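Local atomic coordinates of molybdenum-binding-protein (Azotobacter vinelandii, PDB entry 1H9M), a protein that binds molybdate in the cytoplasm as an assembly of three subunits and probably serves molybdenum storage and homeostasis. Residues W66-S74 and L122-A130. Residues are numbered along the deposited sequence; the frame is centred on the assembly and turned at random.
Sequences WVLLMTDSS and LGLKPGASA
A chi1 of 54° turns the methyl CG2 of T71 anti to the carbonyl carbon, so that it reaches in among L122, L124 and A130. L69, L122 and L124 place CG likewise, and an extended chi2 in each carries a methyl onward to its contact. CD1 of L69 meets CD1 of L124 at 3.6 Å, the two side chains slanting across one another. L122 lies over the backbone between L69 and T71: its CD1 rests 3.5 Å from the carbonyl O of L69, while its CD2 comes to 3.8 Å from T71 OG1. T71 CG2 touches L124 CD2 at 3.8 Å and the carbonyl O of S129 at 3.6 Å, with A130 CB at 4.0 Å. At the strand edge, the CA of A130 makes a bent CA-H...O contact of 3.5 Å to M70 O, where strand 68-70 runs antiparallel along 129-134. L69, about 7 Å from a bound molybdate by its side chain, continues onto V100, L102 and V114, and L124 onto V88 and I91, within a barrel that is OB-like by family. I6 of the second subunit packs on L122. Backbone bonds to V88 and G86 also tie the loop to the barrel. Between the two segments the chemistry is mostly methyl packing, with the CA-H...O contact a weak polar addition; conventional strand bonds, such as M70 with S131, lie further along the ladder.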
# COMPACT_ATOMS: atom_id res chain seq x y z
N TRP A 66 4.26 -0.70 4.71
CA TRP A 66 2.91 -0.35 4.90
C TRP A 66 2.61 0.17 6.34
O TRP A 66 1.53 0.65 6.60
CB TRP A 66 2.08 -1.60 4.62
CG TRP A 66 2.34 -2.28 3.29
CD1 TRP A 66 3.16 -1.89 2.23
CD2 TRP A 66 1.73 -3.50 2.86
NE1 TRP A 66 3.10 -2.82 1.20
CE2 TRP A 66 2.19 -3.82 1.56
CE3 TRP A 66 0.88 -4.39 3.52
CZ2 TRP A 66 1.81 -5.01 0.92
CZ3 TRP A 66 0.48 -5.51 2.84
CH2 TRP A 66 0.93 -5.86 1.54
N VAL A 67 3.64 0.17 7.19
CA VAL A 67 3.39 0.62 8.59
C VAL A 67 3.89 2.02 8.83
O VAL A 67 5.09 2.26 8.54
CB VAL A 67 4.14 -0.39 9.54
CG1 VAL A 67 3.91 0.04 10.98
CG2 VAL A 67 3.68 -1.84 9.28
N LEU A 68 2.98 2.90 9.26
CA LEU A 68 3.49 4.24 9.58
C LEU A 68 3.89 4.23 11.09
O LEU A 68 3.41 3.38 11.81
CB LEU A 68 2.35 5.22 9.47
CG LEU A 68 1.87 5.48 8.03
CD1 LEU A 68 1.11 4.30 7.47
CD2 LEU A 68 0.89 6.66 8.13
N LEU A 69 4.76 5.17 11.44
CA LEU A 69 5.07 5.33 12.87
C LEU A 69 4.61 6.68 13.38
O LEU A 69 4.75 7.66 12.65
CB LEU A 69 6.57 5.19 13.18
CG LEU A 69 7.09 3.75 12.91
CD1 LEU A 69 8.65 3.81 13.06
CD2 LEU A 69 6.55 2.73 13.87
N MET A 70 4.04 6.73 14.59
CA MET A 70 3.61 8.06 15.05
C MET A 70 4.11 8.26 16.50
O MET A 70 4.03 7.28 17.22
CB MET A 70 2.10 8.21 14.88
CG MET A 70 1.47 9.46 15.51
SD MET A 70 -0.32 9.44 15.12
CE MET A 70 -0.86 8.07 16.02
N THR A 71 4.67 9.45 16.75
CA THR A 71 5.05 9.61 18.18
C THR A 71 4.15 10.60 18.89
O THR A 71 4.25 10.72 20.11
CB THR A 71 6.51 10.05 18.36
OG1 THR A 71 6.74 11.22 17.60
CG2 THR A 71 7.45 8.93 17.91
N ASP A 72 3.42 11.40 18.13
CA ASP A 72 2.51 12.38 18.75
C ASP A 72 1.38 12.65 17.76
O ASP A 72 1.63 13.22 16.70
CB ASP A 72 3.27 13.67 19.05
CG ASP A 72 2.42 14.78 19.64
OD1 ASP A 72 1.33 14.48 20.18
OD2 ASP A 72 2.89 15.95 19.56
N SER A 73 0.16 12.28 18.14
CA SER A 73 -1.00 12.52 17.28
C SER A 73 -1.43 13.97 17.30
O SER A 73 -2.09 14.46 16.37
CB SER A 73 -2.13 11.58 17.68
OG SER A 73 -2.57 11.86 19.00
N SER A 74 -1.06 14.71 18.36
CA SER A 74 -1.40 16.12 18.48
C SER A 74 -2.91 16.33 18.44
O SER A 74 -3.41 17.20 17.73
CB SER A 74 -0.74 16.95 17.37
OG SER A 74 0.67 16.96 17.49
N LEU A 122 11.08 12.28 14.27
CA LEU A 122 10.26 11.78 15.36
C LEU A 122 11.14 11.53 16.61
O LEU A 122 10.57 11.03 17.57
CB LEU A 122 9.48 10.52 15.00
CG LEU A 122 8.48 10.58 13.82
CD1 LEU A 122 7.68 9.28 13.76
CD2 LEU A 122 7.54 11.76 13.92
N GLY A 123 12.46 11.57 16.51
CA GLY A 123 13.32 11.21 17.63
C GLY A 123 13.27 9.74 17.99
O GLY A 123 13.47 9.32 19.15
N LEU A 124 13.08 8.84 17.00
CA LEU A 124 13.07 7.42 17.28
C LEU A 124 14.49 6.99 17.63
O LEU A 124 15.48 7.36 17.01
CB LEU A 124 12.54 6.57 16.10
CG LEU A 124 11.17 7.02 15.60
CD1 LEU A 124 10.84 6.43 14.23
CD2 LEU A 124 10.12 6.60 16.63
N LYS A 125 14.59 6.16 18.65
CA LYS A 125 15.80 5.54 19.14
C LYS A 125 15.32 4.46 20.12
O LYS A 125 14.18 4.58 20.54
CB LYS A 125 16.66 6.55 19.90
CG LYS A 125 16.11 6.87 21.28
N PRO A 126 16.12 3.44 20.36
CA PRO A 126 15.75 2.32 21.19
C PRO A 126 15.25 2.86 22.53
O PRO A 126 15.81 3.83 23.04
CB PRO A 126 17.01 1.47 21.26
CG PRO A 126 17.71 1.80 19.95
CD PRO A 126 17.48 3.27 19.76
N GLY A 127 14.10 2.38 22.99
CA GLY A 127 13.53 2.89 24.24
C GLY A 127 12.37 3.85 24.08
O GLY A 127 11.50 3.93 24.97
N ALA A 128 12.29 4.53 22.93
CA ALA A 128 11.31 5.54 22.64
C ALA A 128 9.89 5.00 22.42
O ALA A 128 9.79 3.92 21.85
CB ALA A 128 11.70 6.40 21.44
N SER A 129 8.93 5.78 22.92
CA SER A 129 7.53 5.41 22.76
C SER A 129 7.14 5.75 21.28
O SER A 129 7.35 6.89 20.89
CB SER A 129 6.51 6.22 23.58
OG SER A 129 7.05 6.52 24.85
N ALA A 130 6.38 4.83 20.75
CA ALA A 130 5.85 5.18 19.39
C ALA A 130 4.72 4.23 19.07
O ALA A 130 4.55 3.21 19.70
CB ALA A 130 6.96 5.03 18.36